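Local coordinates for malic enzyme (Entamoeba histolytica, PDB 3NV9), which probably catalyses the oxidative decarboxylation of malate to pyruvate, with NADP or a related dinucleotide as electron acceptor, at residues 332-337 with 348-353; 321-326 with 341-346; 223-228 with 298-303; 355-360 with 403-408; 25-30 with 478-483. All blocks are in the same frame, centred on the assembly; numbering follows the deposited sequence.

Interaction 1: residues 332-337 with 348-353. With NA (sodium ion), chain J.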
# COMPACT_ATOMS: atom_id res chain seq x y z
N GLU A 332 12.14 -21.40 -22.38
CA GLU A 332 12.65 -21.47 -23.74
C GLU A 332 12.58 -22.89 -24.33
O GLU A 332 12.44 -23.05 -25.53
CB GLU A 332 14.08 -20.94 -23.75
CG GLU A 332 14.14 -19.45 -23.46
CD GLU A 332 14.27 -19.11 -21.96
OE1 GLU A 332 13.77 -19.87 -21.07
OE2 GLU A 332 14.84 -18.03 -21.70
N ILE A 333 12.70 -23.89 -23.48
CA ILE A 333 12.57 -25.25 -23.87
C ILE A 333 12.08 -25.96 -22.60
O ILE A 333 12.44 -25.55 -21.51
CB ILE A 333 13.92 -25.88 -24.41
CG1 ILE A 333 13.61 -27.01 -25.39
CG2 ILE A 333 14.79 -26.45 -23.27
CD1 ILE A 333 14.84 -27.85 -25.85
N TYR A 334 11.25 -26.98 -22.73
CA TYR A 334 10.77 -27.65 -21.51
C TYR A 334 11.83 -28.63 -20.99
O TYR A 334 12.62 -29.16 -21.77
CB TYR A 334 9.44 -28.39 -21.72
CG TYR A 334 8.18 -27.53 -21.80
CD1 TYR A 334 7.48 -27.38 -23.01
CD2 TYR A 334 7.66 -26.89 -20.64
CE1 TYR A 334 6.32 -26.63 -23.10
CE2 TYR A 334 6.47 -26.13 -20.69
CZ TYR A 334 5.82 -26.01 -21.94
OH TYR A 334 4.66 -25.31 -22.03
N PRO A 335 11.85 -28.86 -19.67
CA PRO A 335 12.81 -29.78 -19.05
C PRO A 335 12.93 -31.14 -19.75
O PRO A 335 14.05 -31.59 -19.99
CB PRO A 335 12.25 -29.96 -17.61
CG PRO A 335 11.56 -28.61 -17.32
CD PRO A 335 11.12 -28.03 -18.68
N TYR A 336 11.82 -31.81 -20.07
CA TYR A 336 11.92 -33.16 -20.68
C TYR A 336 12.60 -33.09 -22.07
O TYR A 336 13.24 -34.07 -22.51
CB TYR A 336 10.54 -33.84 -20.86
CG TYR A 336 9.78 -33.39 -22.10
CD1 TYR A 336 9.91 -34.08 -23.32
CD2 TYR A 336 8.97 -32.27 -22.06
CE1 TYR A 336 9.21 -33.66 -24.50
CE2 TYR A 336 8.28 -31.83 -23.20
CZ TYR A 336 8.39 -32.52 -24.41
OH TYR A 336 7.71 -32.03 -25.49
N GLU A 337 12.43 -31.96 -22.76
CA GLU A 337 13.08 -31.77 -24.10
C GLU A 337 14.57 -31.60 -23.89
O GLU A 337 15.34 -32.21 -24.60
CB GLU A 337 12.59 -30.54 -24.86
CG GLU A 337 11.12 -30.53 -25.14
CD GLU A 337 10.71 -29.28 -25.91
OE1 GLU A 337 10.31 -28.29 -25.23
OE2 GLU A 337 10.84 -29.27 -27.17
N THR A 348 14.10 -24.02 -14.48
CA THR A 348 13.21 -23.02 -15.07
C THR A 348 12.79 -22.02 -14.00
O THR A 348 13.18 -22.11 -12.83
CB THR A 348 11.92 -23.66 -15.74
OG1 THR A 348 10.94 -23.97 -14.77
CG2 THR A 348 12.21 -24.91 -16.50
N GLY A 349 11.99 -21.05 -14.41
CA GLY A 349 11.40 -20.07 -13.51
C GLY A 349 10.16 -20.55 -12.80
O GLY A 349 9.64 -19.85 -11.94
N ARG A 350 9.69 -21.74 -13.09
CA ARG A 350 8.39 -22.24 -12.61
C ARG A 350 8.49 -23.19 -11.41
O ARG A 350 9.40 -24.01 -11.34
CB ARG A 350 7.66 -22.97 -13.76
CG ARG A 350 7.33 -22.06 -14.89
CD ARG A 350 6.90 -22.77 -16.17
NE ARG A 350 5.78 -23.67 -15.94
CZ ARG A 350 4.94 -24.11 -16.89
NH1 ARG A 350 5.03 -23.69 -18.15
NH2 ARG A 350 3.95 -24.92 -16.54
N GLY A 351 7.50 -23.13 -10.51
CA GLY A 351 7.43 -24.11 -9.41
C GLY A 351 6.75 -25.42 -9.73
O GLY A 351 6.57 -26.25 -8.85
N ASP A 352 6.33 -25.61 -10.99
CA ASP A 352 5.72 -26.87 -11.36
C ASP A 352 6.68 -27.82 -12.06
O ASP A 352 6.26 -28.94 -12.49
CB ASP A 352 4.40 -26.69 -12.12
CG ASP A 352 4.56 -25.96 -13.44
OD1 ASP A 352 5.33 -24.98 -13.58
OD2 ASP A 352 3.84 -26.35 -14.36
N PHE A 353 7.93 -27.39 -12.17
CA PHE A 353 9.05 -28.22 -12.64
C PHE A 353 10.10 -28.20 -11.58
O PHE A 353 10.15 -27.26 -10.82
CB PHE A 353 9.67 -27.69 -13.95
CG PHE A 353 8.74 -27.78 -15.11
CD1 PHE A 353 8.26 -29.01 -15.54
CD2 PHE A 353 8.29 -26.62 -15.76
CE1 PHE A 353 7.30 -29.10 -16.61
CE2 PHE A 353 7.35 -26.68 -16.86
CZ PHE A 353 6.87 -27.94 -17.29
NA NA J . 11.72 -24.99 -12.41

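Interaction 2: residues 321-326 with 341-346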
# COMPACT_ATOMS: atom_id res chain seq x y z
N PRO A 321 25.68 -31.34 -19.10
CA PRO A 321 25.28 -29.96 -19.27
C PRO A 321 24.32 -29.40 -18.17
O PRO A 321 23.37 -30.06 -17.72
CB PRO A 321 24.55 -29.98 -20.61
CG PRO A 321 25.03 -31.23 -21.30
CD PRO A 321 25.30 -32.20 -20.22
N ILE A 322 24.63 -28.18 -17.74
CA ILE A 322 23.78 -27.40 -16.90
C ILE A 322 23.04 -26.40 -17.81
O ILE A 322 23.70 -25.58 -18.43
CB ILE A 322 24.61 -26.64 -15.91
CG1 ILE A 322 25.19 -27.62 -14.88
CG2 ILE A 322 23.81 -25.56 -15.21
CD1 ILE A 322 26.35 -27.00 -14.11
N VAL A 323 21.71 -26.47 -17.85
CA VAL A 323 20.91 -25.57 -18.68
C VAL A 323 19.87 -24.82 -17.86
O VAL A 323 19.00 -25.45 -17.30
CB VAL A 323 20.17 -26.37 -19.76
CG1 VAL A 323 19.30 -25.48 -20.61
CG2 VAL A 323 21.20 -27.25 -20.63
N PHE A 324 19.95 -23.48 -17.78
CA PHE A 324 18.88 -22.69 -17.16
C PHE A 324 18.02 -22.01 -18.21
O PHE A 324 18.50 -21.19 -18.97
CB PHE A 324 19.43 -21.68 -16.14
CG PHE A 324 20.15 -22.31 -14.96
CD1 PHE A 324 20.12 -23.70 -14.72
CD2 PHE A 324 20.82 -21.49 -14.03
CE1 PHE A 324 20.78 -24.24 -13.60
CE2 PHE A 324 21.48 -22.02 -12.92
CZ PHE A 324 21.48 -23.40 -12.71
N CYS A 325 16.74 -22.35 -18.26
CA CYS A 325 15.78 -21.76 -19.19
C CYS A 325 14.67 -21.09 -18.38
O CYS A 325 13.66 -21.72 -18.07
CB CYS A 325 15.16 -22.86 -20.03
SG CYS A 325 16.26 -23.52 -21.24
N CYS A 326 14.83 -19.82 -18.05
CA CYS A 326 13.97 -19.26 -17.00
C CYS A 326 12.83 -18.33 -17.51
O CYS A 326 12.14 -17.69 -16.74
CB CYS A 326 14.86 -18.65 -15.89
SG CYS A 326 15.85 -20.01 -15.06
N ALA A 341 17.67 -34.29 -24.82
CA ALA A 341 18.85 -33.83 -25.54
C ALA A 341 20.19 -33.93 -24.78
O ALA A 341 21.21 -33.47 -25.29
CB ALA A 341 18.62 -32.41 -26.03
N GLY A 342 20.18 -34.45 -23.55
CA GLY A 342 21.41 -34.75 -22.82
C GLY A 342 21.72 -33.89 -21.60
O GLY A 342 22.77 -34.04 -20.99
N ALA A 343 20.81 -32.98 -21.24
CA ALA A 343 21.07 -32.05 -20.14
C ALA A 343 21.06 -32.83 -18.83
O ALA A 343 20.24 -33.73 -18.64
CB ALA A 343 20.05 -30.93 -20.11
N TYR A 344 22.00 -32.51 -17.96
CA TYR A 344 22.09 -33.23 -16.70
C TYR A 344 21.26 -32.56 -15.59
O TYR A 344 20.56 -33.23 -14.79
CB TYR A 344 23.55 -33.34 -16.31
CG TYR A 344 23.78 -34.18 -15.10
CD1 TYR A 344 23.49 -35.54 -15.09
CD2 TYR A 344 24.30 -33.61 -13.97
CE1 TYR A 344 23.73 -36.31 -13.95
CE2 TYR A 344 24.56 -34.36 -12.85
CZ TYR A 344 24.27 -35.68 -12.84
OH TYR A 344 24.53 -36.37 -11.67
N ILE A 345 21.36 -31.23 -15.57
CA ILE A 345 20.64 -30.34 -14.66
C ILE A 345 19.93 -29.28 -15.51
O ILE A 345 20.55 -28.67 -16.40
CB ILE A 345 21.62 -29.66 -13.69
CG1 ILE A 345 22.23 -30.69 -12.73
CG2 ILE A 345 20.98 -28.49 -12.94
CD1 ILE A 345 23.47 -30.19 -12.06
N VAL A 346 18.64 -29.11 -15.23
CA VAL A 346 17.79 -28.12 -15.92
C VAL A 346 16.97 -27.36 -14.88
O VAL A 346 16.31 -27.97 -14.00
CB VAL A 346 16.76 -28.80 -16.90
CG1 VAL A 346 15.99 -27.75 -17.72
CG2 VAL A 346 17.45 -29.78 -17.84

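Interaction 3: residues 223-228 with 298-303. With SO4 (sulfate ion), chain G.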
# COMPACT_ATOMS: atom_id res chain seq x y z
N VAL A 223 27.71 -20.06 -21.80
CA VAL A 223 26.99 -19.29 -22.84
C VAL A 223 25.66 -18.66 -22.32
O VAL A 223 24.78 -19.39 -21.88
CB VAL A 223 26.65 -20.16 -24.06
CG1 VAL A 223 25.92 -19.31 -25.17
CG2 VAL A 223 27.90 -20.83 -24.61
N PHE A 224 25.53 -17.33 -22.41
CA PHE A 224 24.33 -16.62 -22.03
C PHE A 224 23.44 -16.20 -23.22
O PHE A 224 23.89 -15.42 -24.06
CB PHE A 224 24.70 -15.40 -21.22
CG PHE A 224 25.33 -15.74 -19.89
CD1 PHE A 224 26.67 -16.13 -19.82
CD2 PHE A 224 24.60 -15.62 -18.70
CE1 PHE A 224 27.29 -16.42 -18.56
CE2 PHE A 224 25.19 -15.89 -17.44
CZ PHE A 224 26.53 -16.32 -17.36
N ILE A 225 22.22 -16.74 -23.31
CA ILE A 225 21.30 -16.43 -24.43
C ILE A 225 20.39 -15.30 -23.96
O ILE A 225 19.49 -15.52 -23.09
CB ILE A 225 20.40 -17.62 -24.86
CG1 ILE A 225 21.17 -18.95 -24.99
CG2 ILE A 225 19.55 -17.27 -26.12
CD1 ILE A 225 22.19 -19.02 -26.02
N GLY A 226 20.66 -14.10 -24.49
CA GLY A 226 19.89 -12.90 -24.15
C GLY A 226 20.76 -11.90 -23.41
O GLY A 226 21.55 -12.29 -22.57
N ALA A 227 20.62 -10.62 -23.74
CA ALA A 227 21.32 -9.55 -23.06
C ALA A 227 20.38 -8.63 -22.31
O ALA A 227 20.70 -7.45 -22.10
CB ALA A 227 22.11 -8.74 -24.03
N GLY A 228 19.25 -9.16 -21.87
CA GLY A 228 18.33 -8.37 -21.05
C GLY A 228 18.90 -8.02 -19.69
O GLY A 228 20.06 -8.35 -19.38
N LEU A 298 24.67 -23.12 -19.91
CA LEU A 298 23.87 -22.38 -20.88
C LEU A 298 22.78 -21.78 -20.04
O LEU A 298 22.05 -22.52 -19.32
CB LEU A 298 23.25 -23.34 -21.91
CG LEU A 298 22.23 -22.82 -22.94
CD1 LEU A 298 22.69 -21.49 -23.47
CD2 LEU A 298 22.02 -23.83 -24.13
N ILE A 299 22.69 -20.45 -20.12
CA ILE A 299 21.75 -19.71 -19.29
C ILE A 299 20.94 -18.74 -20.17
O ILE A 299 21.53 -17.85 -20.83
CB ILE A 299 22.50 -18.92 -18.15
CG1 ILE A 299 23.21 -19.86 -17.18
CG2 ILE A 299 21.56 -18.05 -17.40
CD1 ILE A 299 23.87 -19.10 -15.97
N SER A 300 19.62 -18.94 -20.19
CA SER A 300 18.69 -18.03 -20.87
C SER A 300 17.55 -17.50 -19.98
O SER A 300 16.95 -18.27 -19.21
CB SER A 300 18.05 -18.72 -22.09
OG SER A 300 17.24 -17.79 -22.81
N LEU A 301 17.28 -16.20 -20.13
CA LEU A 301 16.10 -15.50 -19.59
C LEU A 301 15.65 -14.46 -20.63
O LEU A 301 15.73 -13.24 -20.43
CB LEU A 301 16.37 -14.82 -18.25
CG LEU A 301 15.18 -14.97 -17.29
CD1 LEU A 301 15.49 -14.50 -15.86
CD2 LEU A 301 13.84 -14.31 -17.83
N SER A 302 15.21 -14.99 -21.76
CA SER A 302 14.72 -14.21 -22.86
C SER A 302 13.43 -13.53 -22.40
O SER A 302 12.45 -14.21 -22.11
CB SER A 302 14.47 -15.16 -24.04
OG SER A 302 13.57 -14.61 -25.00
N THR A 303 13.44 -12.22 -22.27
CA THR A 303 12.19 -11.48 -22.02
C THR A 303 12.09 -10.27 -22.96
O THR A 303 13.05 -9.48 -23.03
CB THR A 303 11.99 -11.10 -20.47
OG1 THR A 303 10.60 -10.93 -20.16
CG2 THR A 303 12.74 -9.84 -20.08
S SO4 G . 18.52 -9.04 -26.23
O1 SO4 G . 18.84 -10.46 -26.51
O2 SO4 G . 19.63 -8.26 -25.69
O3 SO4 G . 18.06 -8.33 -27.46
O4 SO4 G . 17.53 -9.08 -25.17

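Interaction 4: residues 355-360 with 403-408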
# COMPACT_ATOMS: atom_id res chain seq x y z
N ASN A 355 13.73 -27.55 -9.77
CA ASN A 355 14.83 -26.59 -9.78
C ASN A 355 14.31 -25.22 -10.16
O ASN A 355 14.65 -24.68 -11.21
CB ASN A 355 15.98 -27.06 -10.71
CG ASN A 355 16.56 -28.46 -10.32
OD1 ASN A 355 16.81 -28.75 -9.14
ND2 ASN A 355 16.82 -29.29 -11.33
N GLN A 356 13.45 -24.65 -9.32
CA GLN A 356 12.88 -23.34 -9.62
C GLN A 356 13.88 -22.29 -9.28
O GLN A 356 14.12 -21.97 -8.10
CB GLN A 356 11.56 -23.05 -8.89
CG GLN A 356 11.06 -21.60 -9.19
CD GLN A 356 9.64 -21.31 -8.70
OE1 GLN A 356 8.92 -20.49 -9.30
NE2 GLN A 356 9.22 -21.98 -7.65
N VAL A 357 14.46 -21.74 -10.34
CA VAL A 357 15.45 -20.71 -10.21
C VAL A 357 14.70 -19.44 -10.54
O VAL A 357 14.50 -19.10 -11.74
CB VAL A 357 16.57 -21.00 -11.19
CG1 VAL A 357 17.50 -19.78 -11.37
CG2 VAL A 357 17.34 -22.22 -10.70
N ASN A 358 14.23 -18.76 -9.47
CA ASN A 358 13.33 -17.61 -9.57
C ASN A 358 13.67 -16.68 -8.38
O ASN A 358 13.93 -17.19 -7.25
CB ASN A 358 11.86 -18.07 -9.46
CG ASN A 358 10.85 -16.97 -9.81
OD1 ASN A 358 10.65 -15.97 -9.05
ND2 ASN A 358 10.20 -17.13 -10.99
N ASN A 359 13.66 -15.36 -8.60
CA ASN A 359 13.95 -14.42 -7.53
C ASN A 359 13.12 -14.54 -6.20
O ASN A 359 13.55 -14.03 -5.19
CB ASN A 359 14.00 -12.97 -8.03
CG ASN A 359 12.72 -12.52 -8.77
OD1 ASN A 359 11.63 -12.78 -8.32
ND2 ASN A 359 12.90 -11.78 -9.89
N SER A 360 11.93 -15.17 -6.25
CA SER A 360 11.08 -15.34 -5.11
C SER A 360 11.80 -16.08 -4.00
O SER A 360 11.43 -16.05 -2.84
CB SER A 360 9.82 -16.15 -5.50
OG SER A 360 10.16 -17.45 -5.99
N ASN A 403 17.16 -31.37 -7.65
CA ASN A 403 16.86 -30.45 -6.58
C ASN A 403 18.12 -29.73 -6.17
O ASN A 403 18.81 -30.18 -5.25
CB ASN A 403 16.21 -31.16 -5.41
CG ASN A 403 15.71 -30.19 -4.37
OD1 ASN A 403 16.17 -29.04 -4.32
ND2 ASN A 403 14.73 -30.61 -3.56
N ILE A 404 18.41 -28.61 -6.85
CA ILE A 404 19.71 -27.90 -6.72
C ILE A 404 19.67 -26.63 -5.85
O ILE A 404 20.71 -26.00 -5.63
CB ILE A 404 20.27 -27.48 -8.11
CG1 ILE A 404 19.39 -26.38 -8.76
CG2 ILE A 404 20.42 -28.72 -9.08
CD1 ILE A 404 20.00 -25.87 -10.10
N ILE A 405 18.48 -26.25 -5.37
CA ILE A 405 18.29 -24.87 -4.86
C ILE A 405 17.16 -24.91 -3.83
O ILE A 405 16.32 -25.77 -3.90
CB ILE A 405 17.87 -23.92 -6.05
CG1 ILE A 405 17.83 -22.45 -5.64
CG2 ILE A 405 16.49 -24.28 -6.58
CD1 ILE A 405 18.13 -21.49 -6.81
N GLY A 406 17.12 -24.00 -2.90
CA GLY A 406 16.01 -24.00 -1.94
C GLY A 406 14.72 -23.53 -2.58
O GLY A 406 14.73 -22.73 -3.54
N THR A 407 13.62 -23.97 -2.01
CA THR A 407 12.31 -23.75 -2.60
C THR A 407 11.50 -22.79 -1.69
O THR A 407 11.91 -22.52 -0.54
CB THR A 407 11.54 -25.10 -2.82
OG1 THR A 407 10.77 -25.44 -1.63
CG2 THR A 407 12.51 -26.25 -3.19
N MET A 408 10.41 -22.28 -2.25
CA MET A 408 9.52 -21.37 -1.55
C MET A 408 8.77 -22.05 -0.39
O MET A 408 8.25 -21.37 0.51
CB MET A 408 8.50 -20.72 -2.49
CG MET A 408 9.12 -19.89 -3.58
SD MET A 408 7.81 -18.94 -4.37
CE MET A 408 7.13 -20.18 -5.53
O HOH W 1 13.12 -22.82 -5.77

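Interaction 5: residues 25-30 with 478-483. With SO4 (sulfate ion), chain D.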
# COMPACT_ATOMS: atom_id res chain seq x y z
N ALA A 25 3.22 -31.23 -20.38
CA ALA A 25 3.78 -29.88 -20.17
C ALA A 25 2.80 -28.76 -20.49
O ALA A 25 2.66 -27.78 -19.74
CB ALA A 25 5.12 -29.68 -20.92
N VAL A 26 2.10 -28.88 -21.62
CA VAL A 26 1.18 -27.83 -22.04
C VAL A 26 0.03 -27.81 -21.06
O VAL A 26 -0.38 -26.74 -20.67
CB VAL A 26 0.67 -28.04 -23.49
CG1 VAL A 26 -0.53 -27.08 -23.83
CG2 VAL A 26 1.82 -27.82 -24.46
N ALA A 27 -0.48 -28.98 -20.66
CA ALA A 27 -1.63 -29.07 -19.74
C ALA A 27 -1.32 -28.54 -18.36
O ALA A 27 -2.18 -27.94 -17.76
CB ALA A 27 -2.20 -30.49 -19.61
N LYS A 28 -0.10 -28.70 -17.87
CA LYS A 28 0.26 -28.01 -16.63
C LYS A 28 0.19 -26.50 -16.75
O LYS A 28 -0.23 -25.81 -15.81
CB LYS A 28 1.66 -28.39 -16.18
CG LYS A 28 1.72 -29.80 -15.60
CD LYS A 28 3.16 -30.38 -15.65
CE LYS A 28 4.06 -29.69 -14.62
NZ LYS A 28 5.38 -30.39 -14.53
N THR A 29 0.60 -25.99 -17.91
CA THR A 29 0.65 -24.56 -18.14
C THR A 29 -0.81 -24.04 -18.12
O THR A 29 -1.15 -23.14 -17.36
CB THR A 29 1.46 -24.22 -19.43
OG1 THR A 29 2.72 -24.93 -19.41
CG2 THR A 29 1.80 -22.72 -19.54
N GLN A 30 -1.65 -24.66 -18.93
CA GLN A 30 -3.06 -24.33 -19.06
C GLN A 30 -3.81 -24.53 -17.75
O GLN A 30 -4.63 -23.69 -17.40
CB GLN A 30 -3.67 -25.15 -20.19
CG GLN A 30 -3.34 -24.56 -21.63
CD GLN A 30 -3.87 -23.11 -21.79
OE1 GLN A 30 -5.04 -22.88 -21.49
NE2 GLN A 30 -3.00 -22.14 -22.14
N ALA A 478 -10.10 -30.73 -15.73
CA ALA A 478 -10.81 -31.05 -16.96
C ALA A 478 -10.51 -30.04 -18.08
O ALA A 478 -10.23 -30.42 -19.21
CB ALA A 478 -12.35 -31.12 -16.68
N TYR A 479 -10.55 -28.76 -17.76
CA TYR A 479 -10.26 -27.72 -18.72
C TYR A 479 -8.88 -27.94 -19.33
O TYR A 479 -8.70 -27.89 -20.57
CB TYR A 479 -10.31 -26.39 -17.99
CG TYR A 479 -9.86 -25.21 -18.77
CD1 TYR A 479 -8.48 -24.91 -18.89
CD2 TYR A 479 -10.80 -24.39 -19.43
CE1 TYR A 479 -8.03 -23.81 -19.63
CE2 TYR A 479 -10.36 -23.26 -20.21
CZ TYR A 479 -8.97 -22.99 -20.28
OH TYR A 479 -8.53 -21.89 -20.97
N ALA A 480 -7.91 -28.21 -18.44
CA ALA A 480 -6.53 -28.30 -18.89
C ALA A 480 -6.39 -29.51 -19.80
O ALA A 480 -5.79 -29.41 -20.87
CB ALA A 480 -5.54 -28.37 -17.73
N ILE A 481 -6.98 -30.64 -19.36
CA ILE A 481 -6.92 -31.89 -20.10
C ILE A 481 -7.60 -31.70 -21.43
O ILE A 481 -7.01 -31.98 -22.47
CB ILE A 481 -7.57 -33.02 -19.31
CG1 ILE A 481 -6.60 -33.42 -18.20
CG2 ILE A 481 -7.96 -34.21 -20.23
CD1 ILE A 481 -7.21 -34.19 -17.13
N ASN A 482 -8.80 -31.13 -21.39
CA ASN A 482 -9.55 -30.82 -22.62
C ASN A 482 -8.79 -29.98 -23.65
O ASN A 482 -8.79 -30.28 -24.83
CB ASN A 482 -10.93 -30.24 -22.33
CG ASN A 482 -11.65 -29.79 -23.61
OD1 ASN A 482 -11.33 -28.71 -24.18
ND2 ASN A 482 -12.58 -30.63 -24.12
N LYS A 483 -8.12 -28.94 -23.19
CA LYS A 483 -7.28 -28.16 -24.07
C LYS A 483 -6.26 -29.06 -24.80
O LYS A 483 -5.87 -28.75 -25.93
CB LYS A 483 -6.52 -27.07 -23.27
CG LYS A 483 -7.22 -25.73 -23.06
CD LYS A 483 -6.78 -24.67 -24.12
CE LYS A 483 -7.35 -23.28 -23.80
NZ LYS A 483 -6.59 -22.10 -24.36
S SO4 D . -3.44 -18.37 -22.52
O1 SO4 D . -2.07 -18.76 -22.81
O2 SO4 D . -3.37 -17.57 -21.28
O3 SO4 D . -4.00 -17.53 -23.58
O4 SO4 D . -4.25 -19.58 -22.39

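Interaction 1: residues 332-337 with 348-353
Beside the sodium site of the Rossmann-type NAD-binding domain, the N-terminal turn of helix 335-340 meets the loop that leaves strand 345-348: P335 and Y334 pack on F353, with R350 alongside. P335 lays its CG over one face of the F353 ring in a CH-pi contact, CG lying 4.0 Å from the ring centroid and 24° off the ring normal. The Y334 ring meets F353 obliquely, the planes inclined at 61° and CD2 of Y334 lying 3.6 Å from CZ of F353. At the edge of the tyrosine, near its plane, stands R350 NH1, 3.8 Å from Y334 CE2. F353 CE2 in turn sits above the centre of the R350 guanidinium. A bend at chi3 (55°) folds the R350 chain back toward D352, which it grips side-on: NE binds OD1 and NH2 binds OD2 (2.6 Å), each oxygen through its syn lone pair, which holds the guanidinium flat beside the carboxylate. R350 NH1 also reaches T29 of helix 21-43. At the helix start the backbone N of Y334, the N-cap residue, donates to E337 OE1 at 3.0 Å. In the loop, T348 OG1 accepts from R350 N in an ST turn and also binds the sodium, with P354 O completing the protein ligands. Both the T348 OG1 and R350 O bonds to the ion measure 2.7 Å.

Interaction 2: residues 321-326 with 341-346
I322 and I345 lie side by side and point the same way in the last beta-alpha-beta crossover of the Rossmann-type sheet, where strand 322-325 runs parallel to the outermost strand 345-348 and helix 335-340 connects them. CG1 of I322 comes 4.2 Å from CD1 of I345, both side chains lying on the face that helix 193-213 covers. F324 joins them there: the edge of its ring is turned to I345, with CG2 of the isoleucine near the ring plane and 4.3 Å from CE1 of the phenylalanine. On the other face stand V323 and V346, with A343 beside them. CG2 of V323, anti to its carbonyl carbon, meets A343 CB at 3.9 Å, under helices 311-315 and 335-340. At the start of the pairing the pyrrolidine of P321 settles on the turn after helix 335-340, its CD 3.2 Å from G342 O. G342 carries the positive phi of a Schellman motif that ends this helix. Three backbone bonds fix the register. V323 N donates to I345 O (2.9 Å), while P321 O is gripped twice, by I345 N at 3.2 Å and by Y344 N at 2.8 Å.

Interaction 3: residues 223-228 with 298-303
V223 O accepts from I299 N at 2.9 Å, and I299 O accepts from I225 N at 2.8 Å, so the I299 backbone is held at both ends by strand 222-225. CA-H...O contacts accompany these bonds, among them F224 CA to I299 O (3.3 Å). Apolar contacts cover both faces. F224 and I299 lie side by side, the ring presenting CE2 to I299 CD1 at 3.8 Å, with helix 229-240 packed over them. On the face of V223, I225 and L298, the leucine methyl CD1 presses against I225 CG1 at 3.3 Å, closer than usual van der Waals contact. This parallel pair forms the centre of the Rossmann-type sheet, and strand 222-225 runs into G226-A227-G228, which fits the start of the glycine-rich dinucleotide loop of that fold; G226 has a positive phi (114°), and G228 is the N-cap of helix 229-240. Polar contacts gather where the strands end. A227 N makes weak hydrogen bonds to O2 (3.2 Å) and O1 (3.3 Å) of a sulfate ion, probably from the crystallisation liquor, placed where a cofactor phosphate might lie in this fold. S300 OG is hydrogen-bonded to E332 OE2, which also accepts from S302 N.

Interaction 4: residues 355-360 with 403-408
Next to the sodium site of the NAD-binding domain, N355 and S360 of the irregular segment 355-360, which follows the metal-binding loop, meet I404 and M408 of 403-408, which leads toward helix 413-428. N355 makes the direct polar bond, its OD1 taking I404 N at 2.8 Å with the donor tilted 27° from the amide plane. The I404 side chain crosses that of N355 at about a right angle, CG1 lying 3.5 Å from N355 OD1. From the other end of the amide, N355 ND2 reaches V346 O and P401 O. A water spans the next step, donating to Q356 O (2.7 Å) and to G406 O (2.8 Å). Apolar contact follows where V357 CG2 meets I405 CD1 at 4.0 Å. At the far end the M408 chain, bent at chi3 (-82°), brings SD to 3.2 Å from S360 OG. The turn holding S360 is an Asx turn in which N358 OD1 accepts S360 N at 3.2 Å, and that oxygen is also hydrogen-bonded to Y65 of the second subunit. With its amide bonded through both OD1 and ND2, the N355 side chain is fixed in rotation and ties strand 345-348 to the 403-408 loop, while the water supplies protons to two carbonyl acceptors.

Interaction 5: residues 25-30 with 478-483
Q30 reaches from helix 21-43 across to A480, Y479 and K483 of helix 470-485. Its CB lies 4.5 Å from A480 CB, beside the point where the two helices come nearest. The chain bends at CG (chi2 -60°), which carries the amide against the K483 side chain, the two side chains crossing at about a right angle, and CD comes 3.9 Å from K483 NZ. OE1 lies near K483 CE (3.3 Å) and at the edge of the Y479 ring, 3.6 Å from Y479 CE1. NE2 makes a nearly straight hydrogen bond of 2.9 Å to O4 of a sulfate ion, probably from the crystallisation liquor, which K33, and R71 of the second subunit, also bind, three donors in all. Y479 OH bonds the same R71. Where the helices come closest two alanines meet: the CA atoms of A27 and A480 are 5.0 Å apart, and A480 CB touches A27 O at 3.4 Å. The short helix axes pass 8.2 Å apart with an angle of 140° between their directions, an inclined antiparallel pairing. V484 packs against V26 and A27, and F31 against A480. K28 and T29 face the loop after strand 345-348, so helix 21-43 lies between that loop and helix 470-485.

From the N terminus, helix 21-43 opens the loop that interaction 5 closes only at helix 470-485, near the C terminus; the other four contacts nest inside it. Interaction 3 closes first, joining strands 222-225 and 297-300. Interaction 2 then opens on the next strand of the same sheet, and interaction 1 opens before it closes, so these two cross: 321-326, 332-337, 341-346, 348-353. Interaction 4 follows in series, bringing the loop after helix 380-396 against the one beyond strand 345-348. E332 links interaction 1 to interaction 3, N355 links 4 to 2, and K28 and T29 connect helix 21-43 to the sodium loop. Interactions 1, 4 and 5 also touch the second subunit.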